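Local coordinates for protein glutaconate coenzyme a-transferase (Acidaminococcus fermentans, PDB 1POI) that transfers coenzyme A from acetyl-CoA to glutaconate or (R)-2-hydroxyglutarate, a step in glutamate degradation, at residues His19-Thr27 with Ala52-Leu60; Arg65-Tyr73 with Leu95-Ile105. One frame throughout, in Å; residues are numbered along the deposited sequence.

Contact 1. Residues His19-Thr27 with Ala52-Leu60; sequences HIALGGFTT and AAGGDWDML
With CG opposite its carbonyl carbon (chi1 -63°), Leu22 reaches across to Trp57, whose indole is turned broadside by chi2 of 94° and takes Leu22 CD1 over one face, 3.2 Å from NE1. In this open alpha/beta sheet of Rossmann-like character, strand 19-22 is thus covered by helix 55-62. Ile20 comes in obliquely from further back on the strand, its CD1 lying 3.4 Å from Trp57 CH2, while Leu60 CD1 adds a second methyl beside Leu22 CD1 on the same indole face. Leucine suits positions 22 and 60 because a terminal methyl can lie against the flat ring. The one polar atom of the indole is not wasted in this buried layer: a water accepts from both Trp57 NE1 (3.0 Å) and Leu22 N. A leucine in place of Trp57 would probably leave that water without its indole donor and open a gap beside Ile20. Beyond the strand, Thr26 N donates to Ala52 O at 2.9 Å. Gly54, the N-cap of the helix, passes close to Thr26 O, where a side chain would clash; its N binds Asp56 OD1 at 2.8 Å, and Asp56 OD2 forms a salt bridge with Lys30. Alanine suits position 52, since its single methyl, Ala52 CB, sits 3.3 Å from the centroid of the Phe25 ring, 6° off the ring normal.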
# COMPACT_ATOMS: atom_id res chain seq x y z
N HIS A 19 -17.56 -1.17 36.29
CA HIS A 19 -16.93 0.11 36.02
C HIS A 19 -16.52 -0.13 34.58
O HIS A 19 -15.62 -0.96 34.34
CB HIS A 19 -15.65 0.29 36.84
CG HIS A 19 -14.90 1.55 36.55
ND1 HIS A 19 -14.28 1.79 35.35
CD2 HIS A 19 -14.68 2.65 37.32
CE1 HIS A 19 -13.70 2.99 35.39
NE2 HIS A 19 -13.93 3.53 36.57
N ILE A 20 -17.21 0.51 33.63
CA ILE A 20 -16.92 0.33 32.21
C ILE A 20 -16.19 1.52 31.62
O ILE A 20 -16.08 2.58 32.25
CB ILE A 20 -18.21 0.18 31.35
CG1 ILE A 20 -19.11 1.39 31.55
CG2 ILE A 20 -18.92 -1.11 31.65
CD1 ILE A 20 -20.26 1.42 30.60
N ALA A 21 -15.68 1.32 30.41
CA ALA A 21 -15.01 2.36 29.64
C ALA A 21 -15.37 2.13 28.16
O ALA A 21 -15.29 1.01 27.62
CB ALA A 21 -13.50 2.33 29.87
N LEU A 22 -15.87 3.19 27.53
CA LEU A 22 -16.28 3.13 26.13
C LEU A 22 -15.27 3.87 25.27
O LEU A 22 -14.83 4.97 25.63
CB LEU A 22 -17.69 3.72 25.96
CG LEU A 22 -18.82 2.99 26.71
CD1 LEU A 22 -20.02 3.88 26.83
CD2 LEU A 22 -19.20 1.68 26.02
N GLY A 23 -14.85 3.23 24.19
CA GLY A 23 -13.90 3.85 23.28
C GLY A 23 -14.47 4.97 22.42
O GLY A 23 -15.62 5.38 22.63
N GLY A 24 -13.66 5.48 21.49
CA GLY A 24 -14.08 6.53 20.58
C GLY A 24 -14.08 7.92 21.16
O GLY A 24 -13.96 8.08 22.36
N PHE A 25 -14.23 8.92 20.29
CA PHE A 25 -14.22 10.33 20.68
C PHE A 25 -15.48 10.96 20.08
O PHE A 25 -15.63 10.98 18.87
CB PHE A 25 -12.99 11.02 20.09
CG PHE A 25 -12.65 12.35 20.73
CD1 PHE A 25 -13.38 13.49 20.44
CD2 PHE A 25 -11.58 12.45 21.60
CE1 PHE A 25 -13.05 14.72 21.01
CE2 PHE A 25 -11.24 13.67 22.18
CZ PHE A 25 -11.98 14.80 21.88
N THR A 26 -16.35 11.49 20.95
CA THR A 26 -17.63 12.13 20.60
C THR A 26 -18.40 11.54 19.40
O THR A 26 -19.09 10.52 19.56
CB THR A 26 -17.54 13.68 20.57
OG1 THR A 26 -16.58 14.10 19.59
CG2 THR A 26 -17.08 14.19 21.92
N THR A 27 -18.35 12.16 18.22
CA THR A 27 -19.04 11.60 17.05
C THR A 27 -18.07 10.82 16.17
O THR A 27 -18.36 10.56 15.01
CB THR A 27 -19.71 12.65 16.17
OG1 THR A 27 -18.71 13.52 15.61
CG2 THR A 27 -20.70 13.46 16.96
N ALA A 52 -14.27 11.91 26.18
CA ALA A 52 -14.96 12.84 25.28
C ALA A 52 -16.21 12.06 24.87
O ALA A 52 -16.23 11.35 23.86
CB ALA A 52 -14.12 13.15 24.08
N ALA A 53 -17.23 12.17 25.71
CA ALA A 53 -18.48 11.45 25.56
C ALA A 53 -19.52 12.03 24.61
O ALA A 53 -19.69 13.25 24.51
CB ALA A 53 -19.10 11.21 26.93
N GLY A 54 -20.27 11.14 23.98
CA GLY A 54 -21.29 11.58 23.06
C GLY A 54 -22.67 11.00 23.33
O GLY A 54 -23.08 10.86 24.48
N GLY A 55 -23.35 10.60 22.28
CA GLY A 55 -24.69 10.07 22.45
C GLY A 55 -24.70 8.77 23.20
O GLY A 55 -25.72 8.38 23.77
N ASP A 56 -23.56 8.08 23.18
CA ASP A 56 -23.40 6.80 23.86
C ASP A 56 -23.69 6.92 25.37
O ASP A 56 -24.66 6.34 25.87
CB ASP A 56 -22.01 6.17 23.53
CG ASP A 56 -20.79 7.12 23.82
OD1 ASP A 56 -20.90 8.37 23.84
OD2 ASP A 56 -19.68 6.58 24.03
N TRP A 57 -22.96 7.76 26.10
CA TRP A 57 -23.23 7.90 27.51
C TRP A 57 -24.56 8.58 27.76
O TRP A 57 -25.14 8.44 28.83
CB TRP A 57 -22.10 8.64 28.23
CG TRP A 57 -20.94 7.73 28.51
CD1 TRP A 57 -19.83 7.55 27.74
CD2 TRP A 57 -20.84 6.78 29.59
NE1 TRP A 57 -19.04 6.55 28.26
CE2 TRP A 57 -19.64 6.06 29.39
CE3 TRP A 57 -21.65 6.48 30.70
CZ2 TRP A 57 -19.22 5.04 30.27
CZ3 TRP A 57 -21.23 5.47 31.56
CH2 TRP A 57 -20.02 4.76 31.34
N ASP A 58 -25.06 9.31 26.77
CA ASP A 58 -26.34 9.97 26.94
C ASP A 58 -27.42 8.92 26.98
O ASP A 58 -28.31 8.96 27.83
CB ASP A 58 -26.66 10.91 25.80
CG ASP A 58 -27.66 11.96 26.20
OD1 ASP A 58 -27.40 12.64 27.21
OD2 ASP A 58 -28.69 12.13 25.50
N MET A 59 -27.35 7.97 26.07
CA MET A 59 -28.36 6.94 26.04
C MET A 59 -28.39 6.14 27.35
O MET A 59 -29.46 5.93 27.91
CB MET A 59 -28.19 6.08 24.81
CG MET A 59 -28.45 6.88 23.53
SD MET A 59 -28.37 5.82 22.10
CE MET A 59 -29.93 5.06 22.15
N LEU A 60 -27.21 5.78 27.87
CA LEU A 60 -27.12 5.03 29.12
C LEU A 60 -27.71 5.85 30.28
O LEU A 60 -28.54 5.35 31.04
CB LEU A 60 -25.66 4.67 29.44
CG LEU A 60 -24.96 3.71 28.47
CD1 LEU A 60 -23.48 3.56 28.84
CD2 LEU A 60 -25.67 2.36 28.45
O HOH W 1 -16.12 5.94 28.40

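Contact 2. Residues Arg65-Tyr73 with Leu95-Ile105; sequences RVKAYINCY and LTMEDYSQDVI
Asn71 and Asp99 lie side by side and point the same way, the amide and carboxylate planes 58° apart. Asn71 ND2 gives Asp99 OD1 a nearly straight bond of 3.1 Å, in the amide plane; Asp99 OD2 is held by a neighbouring subunit, hydrogen-bonded to an aromatic side chain and salt-bridged to a basic one. On the same face Tyr69 and Met97 also run together: Met97 SD meets the edge of the Tyr69 ring, 5.3 Å from its centroid, a Met-aromatic contact that a flexible thioether makes easily. The backbones beneath are neighbouring parallel strands, 68-71 and 96-99, the latter outermost within this chain; Glu98 bridges them, its N donating to Tyr69 O (2.9 Å) and its O accepting from Asn71 N. The opposite face carries Ile70, whose CG2, set anti to the backbone N, reaches the edge of the Tyr100 ring, 3.3 Å from CD2, and also packs on Ile105. Past the strand, the short side chain of Cys72 lets its CB come within 3.4 Å of Gln102 CA, at the first turn of helix 102-114. Ser101 caps that helix, its OG accepting from Val104 N. At the far end, Thr96 OG1 donates to Lys67 O at 2.7 Å.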
# COMPACT_ATOMS: atom_id res chain seq x y z
N ARG A 65 -29.19 3.94 33.49
CA ARG A 65 -28.24 2.85 33.73
C ARG A 65 -26.90 3.27 34.36
O ARG A 65 -25.97 2.47 34.38
CB ARG A 65 -27.91 2.11 32.43
CG ARG A 65 -29.08 1.76 31.55
CD ARG A 65 -29.97 0.69 32.10
NE ARG A 65 -31.12 0.47 31.21
CZ ARG A 65 -31.25 -0.56 30.38
NH1 ARG A 65 -30.31 -1.49 30.33
NH2 ARG A 65 -32.30 -0.67 29.57
N VAL A 66 -26.81 4.46 34.93
CA VAL A 66 -25.54 4.89 35.48
C VAL A 66 -25.64 5.31 36.95
O VAL A 66 -26.39 6.24 37.30
CB VAL A 66 -24.93 6.02 34.60
CG1 VAL A 66 -23.66 6.56 35.21
CG2 VAL A 66 -24.64 5.48 33.20
N LYS A 67 -24.85 4.64 37.79
CA LYS A 67 -24.82 4.85 39.25
C LYS A 67 -24.00 6.08 39.57
O LYS A 67 -24.42 6.94 40.33
CB LYS A 67 -24.22 3.60 39.90
CG LYS A 67 -24.39 3.49 41.41
CD LYS A 67 -23.86 2.15 41.97
CE LYS A 67 -22.33 2.08 41.96
NZ LYS A 67 -21.77 0.91 42.75
N ALA A 68 -22.83 6.17 38.95
CA ALA A 68 -21.94 7.31 39.12
C ALA A 68 -21.27 7.50 37.76
O ALA A 68 -20.92 6.51 37.09
CB ALA A 68 -20.91 7.01 40.18
N TYR A 69 -21.09 8.75 37.37
CA TYR A 69 -20.50 9.08 36.08
C TYR A 69 -19.37 10.08 36.30
O TYR A 69 -19.57 11.10 36.97
CB TYR A 69 -21.61 9.70 35.22
CG TYR A 69 -21.20 10.20 33.86
CD1 TYR A 69 -20.70 9.34 32.88
CD2 TYR A 69 -21.35 11.55 33.55
CE1 TYR A 69 -20.36 9.82 31.61
CE2 TYR A 69 -21.02 12.04 32.30
CZ TYR A 69 -20.53 11.18 31.33
OH TYR A 69 -20.23 11.69 30.09
N ILE A 70 -18.17 9.73 35.82
CA ILE A 70 -16.98 10.58 35.98
C ILE A 70 -16.92 11.40 34.68
O ILE A 70 -16.67 10.87 33.60
CB ILE A 70 -15.66 9.73 36.23
CG1 ILE A 70 -15.90 8.60 37.26
CG2 ILE A 70 -14.54 10.64 36.77
CD1 ILE A 70 -16.48 9.04 38.59
N ASN A 71 -17.05 12.70 34.82
CA ASN A 71 -17.16 13.57 33.67
C ASN A 71 -16.15 14.67 33.37
O ASN A 71 -15.66 15.38 34.28
CB ASN A 71 -18.55 14.21 33.74
CG ASN A 71 -18.92 14.93 32.49
OD1 ASN A 71 -19.25 14.30 31.48
ND2 ASN A 71 -18.85 16.26 32.52
N CYS A 72 -15.92 14.86 32.07
CA CYS A 72 -15.03 15.91 31.56
C CYS A 72 -15.72 16.70 30.44
O CYS A 72 -15.60 17.93 30.41
CB CYS A 72 -13.68 15.35 31.08
SG CYS A 72 -13.72 14.21 29.68
N TYR A 73 -16.53 16.02 29.63
CA TYR A 73 -17.24 16.63 28.51
C TYR A 73 -18.27 15.65 27.93
O TYR A 73 -17.94 14.48 27.66
CB TYR A 73 -16.21 17.02 27.43
CG TYR A 73 -16.77 17.49 26.11
CD1 TYR A 73 -17.09 16.58 25.10
CD2 TYR A 73 -17.03 18.84 25.89
CE1 TYR A 73 -17.67 16.99 23.90
CE2 TYR A 73 -17.61 19.27 24.70
CZ TYR A 73 -17.93 18.34 23.71
OH TYR A 73 -18.54 18.77 22.55
N LEU A 95 -28.65 11.98 38.91
CA LEU A 95 -27.41 11.33 38.46
C LEU A 95 -26.25 11.71 39.38
O LEU A 95 -26.08 12.90 39.71
CB LEU A 95 -27.08 11.78 37.03
CG LEU A 95 -25.71 11.47 36.42
CD1 LEU A 95 -25.66 9.98 36.02
CD2 LEU A 95 -25.45 12.39 35.22
N THR A 96 -25.49 10.70 39.84
CA THR A 96 -24.32 10.90 40.71
C THR A 96 -23.19 11.23 39.74
O THR A 96 -22.80 10.37 38.93
CB THR A 96 -23.89 9.59 41.48
OG1 THR A 96 -25.03 8.91 42.04
CG2 THR A 96 -22.94 9.93 42.60
N MET A 97 -22.58 12.40 39.87
CA MET A 97 -21.53 12.76 38.91
C MET A 97 -20.36 13.59 39.40
O MET A 97 -20.53 14.58 40.12
CB MET A 97 -22.18 13.50 37.73
CG MET A 97 -21.22 13.97 36.66
SD MET A 97 -22.02 14.96 35.45
CE MET A 97 -21.59 16.53 36.06
N GLU A 98 -19.17 13.23 38.92
CA GLU A 98 -17.95 13.96 39.27
C GLU A 98 -17.40 14.64 38.01
O GLU A 98 -17.59 14.15 36.90
CB GLU A 98 -16.89 13.01 39.85
CG GLU A 98 -15.71 13.71 40.51
CD GLU A 98 -16.12 14.79 41.51
OE1 GLU A 98 -16.40 15.93 41.09
OE2 GLU A 98 -16.16 14.53 42.73
N ASP A 99 -16.75 15.78 38.19
CA ASP A 99 -16.14 16.51 37.09
C ASP A 99 -14.64 16.59 37.27
O ASP A 99 -14.16 17.06 38.30
CB ASP A 99 -16.61 17.97 37.09
CG ASP A 99 -17.82 18.20 36.24
OD1 ASP A 99 -17.90 17.65 35.11
OD2 ASP A 99 -18.69 18.96 36.73
N TYR A 100 -13.93 16.15 36.24
CA TYR A 100 -12.47 16.25 36.18
C TYR A 100 -12.24 16.94 34.83
O TYR A 100 -13.11 16.93 33.95
CB TYR A 100 -11.78 14.87 36.15
CG TYR A 100 -11.67 14.12 37.47
CD1 TYR A 100 -10.85 14.59 38.50
CD2 TYR A 100 -12.38 12.95 37.68
CE1 TYR A 100 -10.75 13.89 39.71
CE2 TYR A 100 -12.28 12.25 38.88
CZ TYR A 100 -11.46 12.73 39.89
OH TYR A 100 -11.39 12.03 41.07
N SER A 101 -11.07 17.55 34.67
CA SER A 101 -10.69 18.17 33.41
C SER A 101 -10.49 16.98 32.47
O SER A 101 -10.12 15.90 32.93
CB SER A 101 -9.36 18.89 33.59
OG SER A 101 -8.29 18.00 33.30
N GLN A 102 -10.68 17.18 31.17
CA GLN A 102 -10.51 16.10 30.20
C GLN A 102 -9.09 15.54 30.15
O GLN A 102 -8.87 14.34 29.94
CB GLN A 102 -10.91 16.60 28.82
CG GLN A 102 -10.90 15.56 27.74
CD GLN A 102 -11.51 16.10 26.47
OE1 GLN A 102 -12.71 16.33 26.39
NE2 GLN A 102 -10.68 16.31 25.46
N ASP A 103 -8.13 16.43 30.35
CA ASP A 103 -6.72 16.06 30.32
C ASP A 103 -6.47 14.98 31.36
O ASP A 103 -5.96 13.89 31.04
CB ASP A 103 -5.89 17.30 30.62
CG ASP A 103 -6.37 18.50 29.82
OD1 ASP A 103 -6.65 18.32 28.61
OD2 ASP A 103 -6.49 19.60 30.40
N VAL A 104 -6.96 15.23 32.57
CA VAL A 104 -6.83 14.29 33.67
C VAL A 104 -7.50 12.96 33.35
O VAL A 104 -6.93 11.92 33.63
CB VAL A 104 -7.36 14.89 34.97
CG1 VAL A 104 -7.45 13.85 36.07
CG2 VAL A 104 -6.47 16.01 35.41
N ILE A 105 -8.68 12.98 32.74
CA ILE A 105 -9.37 11.75 32.39
C ILE A 105 -8.55 10.88 31.42
O ILE A 105 -8.42 9.67 31.60
CB ILE A 105 -10.75 12.03 31.78
CG1 ILE A 105 -11.67 12.65 32.83
CG2 ILE A 105 -11.36 10.73 31.20
CD1 ILE A 105 -12.42 11.64 33.66

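Contacts 1 and 2 follow each other along the chain and meet in one parallel sheet, their centres about 11 Å apart. Helix 55-62 of contact 1 leads into strand 66-71 of contact 2, where Leu60 O lies 2.9 Å from Arg65 N, probably hydrogen-bonded. Strand 46-49 separates strands 19-22 and 66-71, and helix 55-62 touches both of these, as Trp57 and Leu60 also pack on Val66. Near the other end Ala53 N and Tyr73 O, 3.1 Å apart, probably join strands 52-53 and 73-74, with Thr26 CG2 3.5 Å from Tyr73 CE1. Both contacts reach another protein chain here, through Thr26 and Tyr73 among others. A bound copper ion lies about 13 Å from the Ile20 side chain.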